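Local coordinates for BepC protein (Bartonella tribocorum, PDB 4WGJ) that probably transfers AMP from ATP to threonine or tyrosine hydroxyls of target proteins, acting through the Fic domain that makes up much of this fragment, at residues N12-Y15 against T20-N23; T73-G78 against T86-T91; N23-K28 against N38-K43. One frame throughout, in Å; residues are numbered along the deposited sequence.

Contact 1. Residues N12-Y15 against T20-N23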
loop_
_atom_site.group_PDB
_atom_site.type_symbol
_atom_site.label_atom_id
_atom_site.label_comp_id
_atom_site.label_asym_id
_atom_site.label_seq_id
_atom_site.Cartn_x
_atom_site.Cartn_y
_atom_site.Cartn_z
ATOM N N ASN A 12 -11.889 14.811 -9.732
ATOM C CA ASN A 12 -11.189 14.674 -11.006
ATOM C C ASN A 12 -10.434 13.354 -11.144
ATOM O O ASN A 12 -9.906 13.054 -12.210
ATOM C CB ASN A 12 -10.235 15.845 -11.216
ATOM C CG ASN A 12 -10.968 17.131 -11.559
ATOM O OD1 ASN A 12 -12.053 17.106 -12.143
ATOM N ND2 ASN A 12 -10.382 18.259 -11.194
ATOM N N TYR A 13 -10.400 12.559 -10.075
ATOM C CA TYR A 13 -9.893 11.188 -10.169
ATOM C C TYR A 13 -10.865 10.267 -10.891
ATOM O O TYR A 13 -10.497 9.164 -11.311
ATOM C CB TYR A 13 -9.637 10.598 -8.786
ATOM C CG TYR A 13 -8.298 10.928 -8.181
ATOM C CD1 TYR A 13 -7.120 10.438 -8.732
ATOM C CD2 TYR A 13 -8.220 11.690 -7.029
ATOM C CE1 TYR A 13 -5.893 10.734 -8.151
ATOM C CE2 TYR A 13 -7.024 11.989 -6.453
ATOM C CZ TYR A 13 -5.865 11.521 -7.008
ATOM O OH TYR A 13 -4.681 11.837 -6.395
ATOM N N LEU A 14 -12.118 10.702 -10.982
ATOM C CA LEU A 14 -13.218 9.836 -11.428
ATOM C C LEU A 14 -13.795 10.272 -12.761
ATOM O O LEU A 14 -13.788 11.464 -13.072
ATOM C CB LEU A 14 -14.351 9.834 -10.388
ATOM C CG LEU A 14 -13.976 9.544 -8.933
ATOM C CD1 LEU A 14 -15.132 9.924 -8.008
ATOM C CD2 LEU A 14 -13.606 8.076 -8.762
ATOM N N TYR A 15 -14.333 9.326 -13.533
ATOM C CA TYR A 15 -15.049 9.690 -14.755
ATOM C C TYR A 15 -16.295 10.497 -14.384
ATOM O O TYR A 15 -16.973 10.180 -13.410
ATOM C CB TYR A 15 -15.426 8.449 -15.578
ATOM C CG TYR A 15 -14.234 7.784 -16.224
ATOM C CD1 TYR A 15 -13.490 8.444 -17.192
ATOM C CD2 TYR A 15 -13.841 6.500 -15.855
ATOM C CE1 TYR A 15 -12.381 7.844 -17.781
ATOM C CE2 TYR A 15 -12.741 5.891 -16.443
ATOM C CZ TYR A 15 -12.017 6.570 -17.401
ATOM O OH TYR A 15 -10.917 5.970 -17.976
ATOM N N THR A 20 -16.226 5.650 -10.840
ATOM C CA THR A 20 -15.129 4.863 -11.401
ATOM C C THR A 20 -13.848 5.673 -11.598
ATOM O O THR A 20 -13.861 6.727 -12.226
ATOM C CB THR A 20 -15.517 4.256 -12.756
ATOM O OG1 THR A 20 -16.683 3.445 -12.598
ATOM C CG2 THR A 20 -14.375 3.396 -13.308
ATOM N N LEU A 21 -12.735 5.170 -11.070
ATOM C CA LEU A 21 -11.453 5.845 -11.244
ATOM C C LEU A 21 -11.048 5.908 -12.710
ATOM O O LEU A 21 -11.138 4.900 -13.422
ATOM C CB LEU A 21 -10.362 5.130 -10.441
ATOM C CG LEU A 21 -10.420 5.322 -8.923
ATOM C CD1 LEU A 21 -9.659 4.213 -8.183
ATOM C CD2 LEU A 21 -9.866 6.705 -8.541
ATOM N N LYS A 22 -10.604 7.081 -13.158
ATOM C CA LYS A 22 -10.028 7.200 -14.493
ATOM C C LYS A 22 -8.884 6.207 -14.626
ATOM O O LYS A 22 -8.065 6.075 -13.716
ATOM C CB LYS A 22 -9.526 8.625 -14.756
ATOM C CG LYS A 22 -10.630 9.687 -14.793
ATOM C CD LYS A 22 -10.026 11.088 -14.898
ATOM C CE LYS A 22 -11.096 12.159 -14.955
ATOM N NZ LYS A 22 -10.471 13.521 -14.942
ATOM N N ASN A 23 -8.833 5.505 -15.753
ATOM C CA ASN A 23 -7.825 4.471 -15.927
ATOM C C ASN A 23 -7.393 4.368 -17.386
ATOM O O ASN A 23 -8.094 4.820 -18.284
ATOM C CB ASN A 23 -8.352 3.127 -15.432
ATOM C CG ASN A 23 -9.590 2.685 -16.183
ATOM O OD1 ASN A 23 -9.491 2.038 -17.221
ATOM N ND2 ASN A 23 -10.766 3.048 -15.671
HETATM O O HOH W 1 -12.814 14.999 -14.454
HETATM O O HOH W 2 -7.937 7.772 -11.517
#
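Lys22 NZ is gripped from several sides: it donates to Asn12 O at 2.8 Å, to a water that also hydrogen-bonds Asn12 OD1, and, beyond the two segments, forms a salt bridge with Asp89. With its chain extended past CG, Lys22 runs past the carbonyl oxygens of Asn12, Tyr13 and Leu14, CE lying 3.4 Å from Leu14 O, and the ammonium arrives at Asn12 O tilted 22° from the carbonyl plane. The amide nitrogen of Asn12, ND2, bonds instead to Thr92 O.

Beneath this arm the backbones pair. Lys22 N donates to Tyr13 O (2.8 Å), Tyr15 N donates to Thr20 O (2.9 Å), and a second water joins Tyr13 O to Lys22 O.

Tyr15 closes the far end. With CG anti to its own carbonyl carbon (chi1 -71°), the ring leans over Lys22 and Asn23, so that Lys22 CA sits over one face, toward the rim, in a CH-pi contact 3.9 Å from the centroid. Its OH accepts an almost straight bond from Asn23 N (3.1 Å, 177°). The amide of Asn23 stands nearly perpendicular to the ring, ND2 at the ring edge while bonding back to Leu21 O. Away from the lysine, Leu21 CD2 meets Tyr13 CB and, at 4.0 Å, Leu14 CD2, a small apolar patch.

Pairing of this kind, with Leu14 and Leu21 joined by a single antiparallel bridge, is that of an irregular hairpin-like loop, here leading from helix 8-11 to helix 30-48.

Contact 2. Residues T73-G78 against T86-T91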
loop_
_atom_site.group_PDB
_atom_site.type_symbol
_atom_site.label_atom_id
_atom_site.label_comp_id
_atom_site.label_asym_id
_atom_site.label_seq_id
_atom_site.Cartn_x
_atom_site.Cartn_y
_atom_site.Cartn_z
ATOM N N THR A 73 -2.337 0.633 -15.327
ATOM C CA THR A 73 -3.717 0.913 -14.936
ATOM C C THR A 73 -4.004 2.395 -14.746
ATOM O O THR A 73 -5.000 2.907 -15.256
ATOM C CB THR A 73 -4.076 0.203 -13.627
ATOM O OG1 THR A 73 -3.820 -1.199 -13.763
ATOM C CG2 THR A 73 -5.538 0.429 -13.264
ATOM N N PHE A 74 -3.147 3.075 -13.989
ATOM C CA PHE A 74 -3.400 4.465 -13.619
ATOM C C PHE A 74 -2.303 5.393 -14.095
ATOM O O PHE A 74 -1.114 5.113 -13.903
ATOM C CB PHE A 74 -3.530 4.623 -12.099
ATOM C CG PHE A 74 -4.658 3.844 -11.498
ATOM C CD1 PHE A 74 -5.971 4.094 -11.872
ATOM C CD2 PHE A 74 -4.406 2.885 -10.534
ATOM C CE1 PHE A 74 -7.012 3.383 -11.320
ATOM C CE2 PHE A 74 -5.454 2.170 -9.960
ATOM C CZ PHE A 74 -6.753 2.420 -10.355
ATOM N N GLU A 75 -2.706 6.522 -14.676
ATOM C CA GLU A 75 -1.756 7.543 -15.119
ATOM C C GLU A 75 -0.894 8.039 -13.966
ATOM O O GLU A 75 0.266 8.418 -14.164
ATOM C CB GLU A 75 -2.489 8.735 -15.727
ATOM C CG GLU A 75 -3.156 8.450 -17.077
ATOM C CD GLU A 75 -3.782 9.696 -17.680
ATOM O OE1 GLU A 75 -3.184 10.791 -17.534
ATOM O OE2 GLU A 75 -4.871 9.586 -18.299
ATOM N N TRP A 76 -1.485 8.069 -12.775
ATOM C CA TRP A 76 -0.804 8.588 -11.593
ATOM C C TRP A 76 -0.084 7.520 -10.772
ATOM O O TRP A 76 0.304 7.783 -9.635
ATOM C CB TRP A 76 -1.803 9.341 -10.684
ATOM C CG TRP A 76 -3.104 8.618 -10.511
ATOM C CD1 TRP A 76 -4.245 8.804 -11.240
ATOM C CD2 TRP A 76 -3.398 7.585 -9.560
ATOM N NE1 TRP A 76 -5.235 7.954 -10.797
ATOM C CE2 TRP A 76 -4.744 7.197 -9.766
ATOM C CE3 TRP A 76 -2.664 6.964 -8.543
ATOM C CZ2 TRP A 76 -5.369 6.201 -9.001
ATOM C CZ3 TRP A 76 -3.294 5.971 -7.771
ATOM C CH2 TRP A 76 -4.632 5.603 -8.018
ATOM N N ALA A 77 0.117 6.329 -11.338
ATOM C CA ALA A 77 0.845 5.279 -10.604
ATOM C C ALA A 77 2.179 5.834 -10.107
ATOM O O ALA A 77 2.885 6.511 -10.857
ATOM C CB ALA A 77 1.077 4.072 -11.492
ATOM N N GLY A 78 2.519 5.563 -8.849
ATOM C CA GLY A 78 3.759 6.069 -8.284
ATOM C C GLY A 78 3.651 7.450 -7.643
ATOM O O GLY A 78 4.585 7.899 -6.977
ATOM N N THR A 86 -1.973 16.051 -12.747
ATOM C CA THR A 86 -2.703 16.473 -13.932
ATOM C C THR A 86 -2.791 15.346 -14.959
ATOM O O THR A 86 -1.771 14.871 -15.463
ATOM C CB THR A 86 -2.047 17.710 -14.566
ATOM O OG1 THR A 86 -2.092 18.787 -13.617
ATOM C CG2 THR A 86 -2.786 18.126 -15.830
ATOM N N PHE A 87 -4.017 14.903 -15.236
ATOM C CA PHE A 87 -4.265 13.847 -16.215
ATOM C C PHE A 87 -3.997 14.326 -17.630
ATOM O O PHE A 87 -3.949 15.526 -17.889
ATOM C CB PHE A 87 -5.717 13.360 -16.131
ATOM C CG PHE A 87 -6.019 12.541 -14.913
ATOM C CD1 PHE A 87 -6.445 13.148 -13.739
ATOM C CD2 PHE A 87 -5.914 11.160 -14.955
ATOM C CE1 PHE A 87 -6.737 12.386 -12.616
ATOM C CE2 PHE A 87 -6.202 10.392 -13.840
ATOM C CZ PHE A 87 -6.607 11.008 -12.668
ATOM N N GLU A 88 -3.883 13.385 -18.564
ATOM C CA GLU A 88 -3.748 13.743 -19.969
ATOM C C GLU A 88 -4.973 14.519 -20.440
ATOM O O GLU A 88 -4.877 15.325 -21.361
ATOM C CB GLU A 88 -3.534 12.494 -20.829
ATOM C CG GLU A 88 -2.184 11.825 -20.596
ATOM C CD GLU A 88 -1.811 10.837 -21.686
ATOM O OE1 GLU A 88 -2.440 10.872 -22.767
ATOM O OE2 GLU A 88 -0.881 10.029 -21.461
ATOM N N ASP A 89 -6.114 14.302 -19.785
ATOM C CA ASP A 89 -7.355 14.981 -20.185
ATOM C C ASP A 89 -7.385 16.450 -19.742
ATOM O O ASP A 89 -8.324 17.183 -20.062
ATOM C CB ASP A 89 -8.598 14.224 -19.663
ATOM C CG ASP A 89 -8.755 14.259 -18.141
ATOM O OD1 ASP A 89 -8.210 15.151 -17.459
ATOM O OD2 ASP A 89 -9.462 13.370 -17.617
ATOM N N GLY A 90 -6.361 16.869 -19.004
ATOM C CA GLY A 90 -6.176 18.267 -18.646
ATOM C C GLY A 90 -6.652 18.669 -17.258
ATOM O O GLY A 90 -6.392 19.787 -16.809
ATOM N N THR A 91 -7.358 17.769 -16.582
ATOM C CA THR A 91 -7.877 18.052 -15.246
ATOM C C THR A 91 -6.857 17.673 -14.169
ATOM O O THR A 91 -5.999 16.821 -14.392
ATOM C CB THR A 91 -9.206 17.304 -14.984
ATOM O OG1 THR A 91 -8.963 15.893 -14.925
ATOM C CG2 THR A 91 -10.233 17.613 -16.084
HETATM O O HOH W 3 -6.576 11.368 -19.079
#
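Glu75 reaches across to the backbone of Glu88, and this polar link is the one direct hydrogen bond between the two segments. Glu75 OE1 accepts from Glu88 N at 2.9 Å through its syn lone pair, on the side of the other carboxylate oxygen, with an angle of 156° at the hydrogen. The extended glutamate chain (chi2 -176°) carries the carboxylate this far from its own turn, Phe74 to Ala77. A water extends the link: it donates to Glu75 OE2 at 2.6 Å and accepts a weak bond from Asp89 N, so the amide of Glu88 is bound directly and that of Asp89 through the water, weakly. Both belong to the second turn, Phe87 to Gly90.

Aromatic rings make the rest of the contact. Phe87 and Trp76 run alongside each other in the same sense, and the closest approach is Trp76 CD1 to Phe87 CZ at 3.5 Å. Their planes are nearly perpendicular, and Phe87 meets the indole at its edge. Tyr13 makes an edge-to-face pair with Trp76. Of a different kind are the carboxylate contact, Glu75 CD at the edge of the Phe87 ring, 3.8 Å from CD2 with the planes 78° apart, and the cation-pi contact of Lys22 with Phe87.

Within the second segment, Asp89 OD1 accepts from both Thr91 N (2.9 Å) and Thr91 OG1 (2.7 Å). The bond to the amide defines an Asx turn that helps shape the loop between strands 85-86 and 92-93, and OD2 makes the salt bridge with Lys22.

The two glutamates bring like charges close, OE1 of Glu75 lying 4.6 Å from OE2 of Glu88, while Lys22 balances Asp89. One backbone N-H and a water meet the Glu75 carboxylate, which would probably help to stabilise its charge.

Contact 3. Residues N23-K28 against N38-K43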
loop_
_atom_site.group_PDB
_atom_site.type_symbol
_atom_site.label_atom_id
_atom_site.label_comp_id
_atom_site.label_asym_id
_atom_site.label_seq_id
_atom_site.Cartn_x
_atom_site.Cartn_y
_atom_site.Cartn_z
ATOM N N ASN A 23 -8.833 5.505 -15.753
ATOM C CA ASN A 23 -7.825 4.471 -15.927
ATOM C C ASN A 23 -7.393 4.368 -17.386
ATOM O O ASN A 23 -8.094 4.820 -18.284
ATOM C CB ASN A 23 -8.352 3.127 -15.432
ATOM C CG ASN A 23 -9.590 2.685 -16.183
ATOM O OD1 ASN A 23 -9.491 2.038 -17.221
ATOM N ND2 ASN A 23 -10.766 3.048 -15.671
ATOM N N LYS A 24 -6.229 3.771 -17.611
ATOM C CA LYS A 24 -5.635 3.759 -18.955
ATOM C C LYS A 24 -6.339 2.820 -19.927
ATOM O O LYS A 24 -6.099 2.874 -21.136
ATOM C CB LYS A 24 -4.148 3.400 -18.864
ATOM C CG LYS A 24 -3.293 4.531 -18.258
ATOM C CD LYS A 24 -1.866 4.090 -17.916
ATOM C CE LYS A 24 -1.039 3.851 -19.160
ATOM N NZ LYS A 24 -0.825 5.121 -19.937
ATOM N N TYR A 25 -7.204 1.956 -19.410
ATOM C CA TYR A 25 -8.013 1.090 -20.265
ATOM C C TYR A 25 -9.238 1.815 -20.803
ATOM O O TYR A 25 -9.905 1.334 -21.716
ATOM C CB TYR A 25 -8.476 -0.152 -19.502
ATOM C CG TYR A 25 -7.432 -0.765 -18.586
ATOM C CD1 TYR A 25 -6.250 -1.295 -19.089
ATOM C CD2 TYR A 25 -7.648 -0.837 -17.216
ATOM C CE1 TYR A 25 -5.302 -1.868 -18.233
ATOM C CE2 TYR A 25 -6.712 -1.391 -16.367
ATOM C CZ TYR A 25 -5.546 -1.904 -16.871
ATOM O OH TYR A 25 -4.633 -2.464 -16.001
ATOM N N GLY A 26 -9.564 2.951 -20.202
ATOM C CA GLY A 26 -10.782 3.661 -20.538
ATOM C C GLY A 26 -12.026 2.913 -20.091
ATOM O O GLY A 26 -13.123 3.161 -20.600
ATOM N N ILE A 27 -11.866 2.013 -19.123
ATOM C CA ILE A 27 -12.989 1.199 -18.647
ATOM C C ILE A 27 -13.873 1.961 -17.667
ATOM O O ILE A 27 -13.420 2.345 -16.583
ATOM C CB ILE A 27 -12.501 -0.094 -17.973
ATOM C CG1 ILE A 27 -11.938 -1.059 -19.016
ATOM C CG2 ILE A 27 -13.639 -0.769 -17.202
ATOM C CD1 ILE A 27 -11.240 -2.263 -18.392
ATOM N N LYS A 28 -15.136 2.166 -18.045
ATOM C CA LYS A 28 -16.050 2.960 -17.221
ATOM C C LYS A 28 -16.785 2.128 -16.173
ATOM O O LYS A 28 -17.312 2.666 -15.200
ATOM C CB LYS A 28 -17.079 3.676 -18.096
ATOM C CG LYS A 28 -16.486 4.528 -19.199
ATOM C CD LYS A 28 -15.657 5.658 -18.637
ATOM C CE LYS A 28 -15.230 6.624 -19.730
ATOM N NZ LYS A 28 -16.400 7.233 -20.394
ATOM N N ASN A 38 -6.622 -5.961 -11.381
ATOM C CA ASN A 38 -6.117 -7.054 -10.558
ATOM C C ASN A 38 -5.259 -7.996 -11.389
ATOM O O ASN A 38 -4.165 -8.387 -10.984
ATOM C CB ASN A 38 -7.274 -7.822 -9.910
ATOM N N HIS A 39 -5.771 -8.338 -12.564
ATOM C CA HIS A 39 -5.062 -9.189 -13.496
ATOM C C HIS A 39 -3.667 -8.660 -13.823
ATOM O O HIS A 39 -2.680 -9.407 -13.788
ATOM C CB HIS A 39 -5.877 -9.336 -14.779
ATOM C CG HIS A 39 -5.238 -10.227 -15.793
ATOM N ND1 HIS A 39 -4.368 -9.756 -16.754
ATOM C CD2 HIS A 39 -5.335 -11.564 -15.995
ATOM C CE1 HIS A 39 -3.958 -10.765 -17.504
ATOM N NE2 HIS A 39 -4.530 -11.872 -17.064
ATOM N N ASP A 40 -3.583 -7.374 -14.146
ATOM C CA ASP A 40 -2.313 -6.775 -14.520
ATOM C C ASP A 40 -1.363 -6.671 -13.335
ATOM O O ASP A 40 -0.174 -6.912 -13.480
ATOM C CB ASP A 40 -2.526 -5.388 -15.136
ATOM C CG ASP A 40 -3.082 -5.463 -16.542
ATOM O OD1 ASP A 40 -3.179 -6.590 -17.077
ATOM O OD2 ASP A 40 -3.413 -4.399 -17.115
ATOM N N VAL A 41 -1.888 -6.291 -12.170
ATOM C CA VAL A 41 -1.078 -6.166 -10.963
ATOM C C VAL A 41 -0.428 -7.495 -10.568
ATOM O O VAL A 41 0.749 -7.529 -10.222
ATOM C CB VAL A 41 -1.912 -5.626 -9.785
ATOM C CG1 VAL A 41 -1.162 -5.774 -8.473
ATOM C CG2 VAL A 41 -2.247 -4.170 -10.025
ATOM N N VAL A 42 -1.187 -8.586 -10.642
ATOM C CA VAL A 42 -0.663 -9.903 -10.292
ATOM C C VAL A 42 0.526 -10.269 -11.181
ATOM O O VAL A 42 1.539 -10.784 -10.698
ATOM C CB VAL A 42 -1.785 -10.977 -10.373
ATOM C CG1 VAL A 42 -1.228 -12.403 -10.336
ATOM C CG2 VAL A 42 -2.784 -10.766 -9.233
ATOM N N LYS A 43 0.421 -9.973 -12.472
ATOM C CA LYS A 43 1.533 -10.225 -13.390
ATOM C C LYS A 43 2.749 -9.357 -13.052
ATOM O O LYS A 43 3.884 -9.840 -13.040
ATOM C CB LYS A 43 1.105 -9.982 -14.838
#
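Asn23 and Tyr25 divide the work in this segment, Asn23 shaping the loop from which Tyr25 reaches Asp40. The amide of Asn23 is folded over its own turn, CG sitting between the backbone N and the carbonyl carbon (chi1 60°), and it bonds in both directions with Ile27: OD1 accepts from Ile27 N at 3.0 Å, while ND2 donates to Ile27 O at 2.9 Å with that oxygen in the amide plane. A weak bond from Tyr25 N also reaches OD1. Beneath the amide the backbone makes a type I turn from Asn23 to Gly26, closed by Gly26 N to Asn23 O.

Tyr25 projects from the turn toward the helix, and its hydroxyl donates to Asp40 OD2 at 2.5 Å, a short bond. The two side chains approach head-on, ring and carboxylate planes 63° apart, with OD2 near the ring plane at its edge. On the acid, the hydroxyl comes in on the anti side of OD2, 32° out of the carboxylate plane. Here a type I turn braced by the Asn23 amide is tied by one tyrosine to helix 30-48, of which Asp40 is part. The Tyr25 side chain is about 12 Å from the bound nucleotide analogue. The same hydroxyl is hydrogen-bonded to Thr73, and Leu33 and Arg36 of the helix pack against Tyr25.

Farther along, Gly26, with positive phi, ends the turn, and Ile27 follows as the partner of Asn23, its side chain on Lys32 of the helix. Within the helix, Asp40 OD1 takes a long, weak bond from His39 ND1, while OD2 serves the tyrosine.

How the contacts relate
The three contacts form one connected patch on the same side of the chain's centre. Contacts 1 and 2 have centres about 9 Å apart and are tied by the salt bridge from Lys22 NZ to Asp89 OD2 (2.9 Å). Contacts 1 and 3 share Asn23, and Thr20 OG1 probably bonds Lys28 O at 2.8 Å. Thr73 joins contact 2 to contact 3, its O accepting from Lys24 N and its OG1 2.7 Å from Tyr25 OH. The side chains of Leu21 and Trp76 come within about 7 and 8 Å of the bound AMPPNP, against about 12 Å for Tyr25, so contacts 1 and 2 flank the nucleotide more closely.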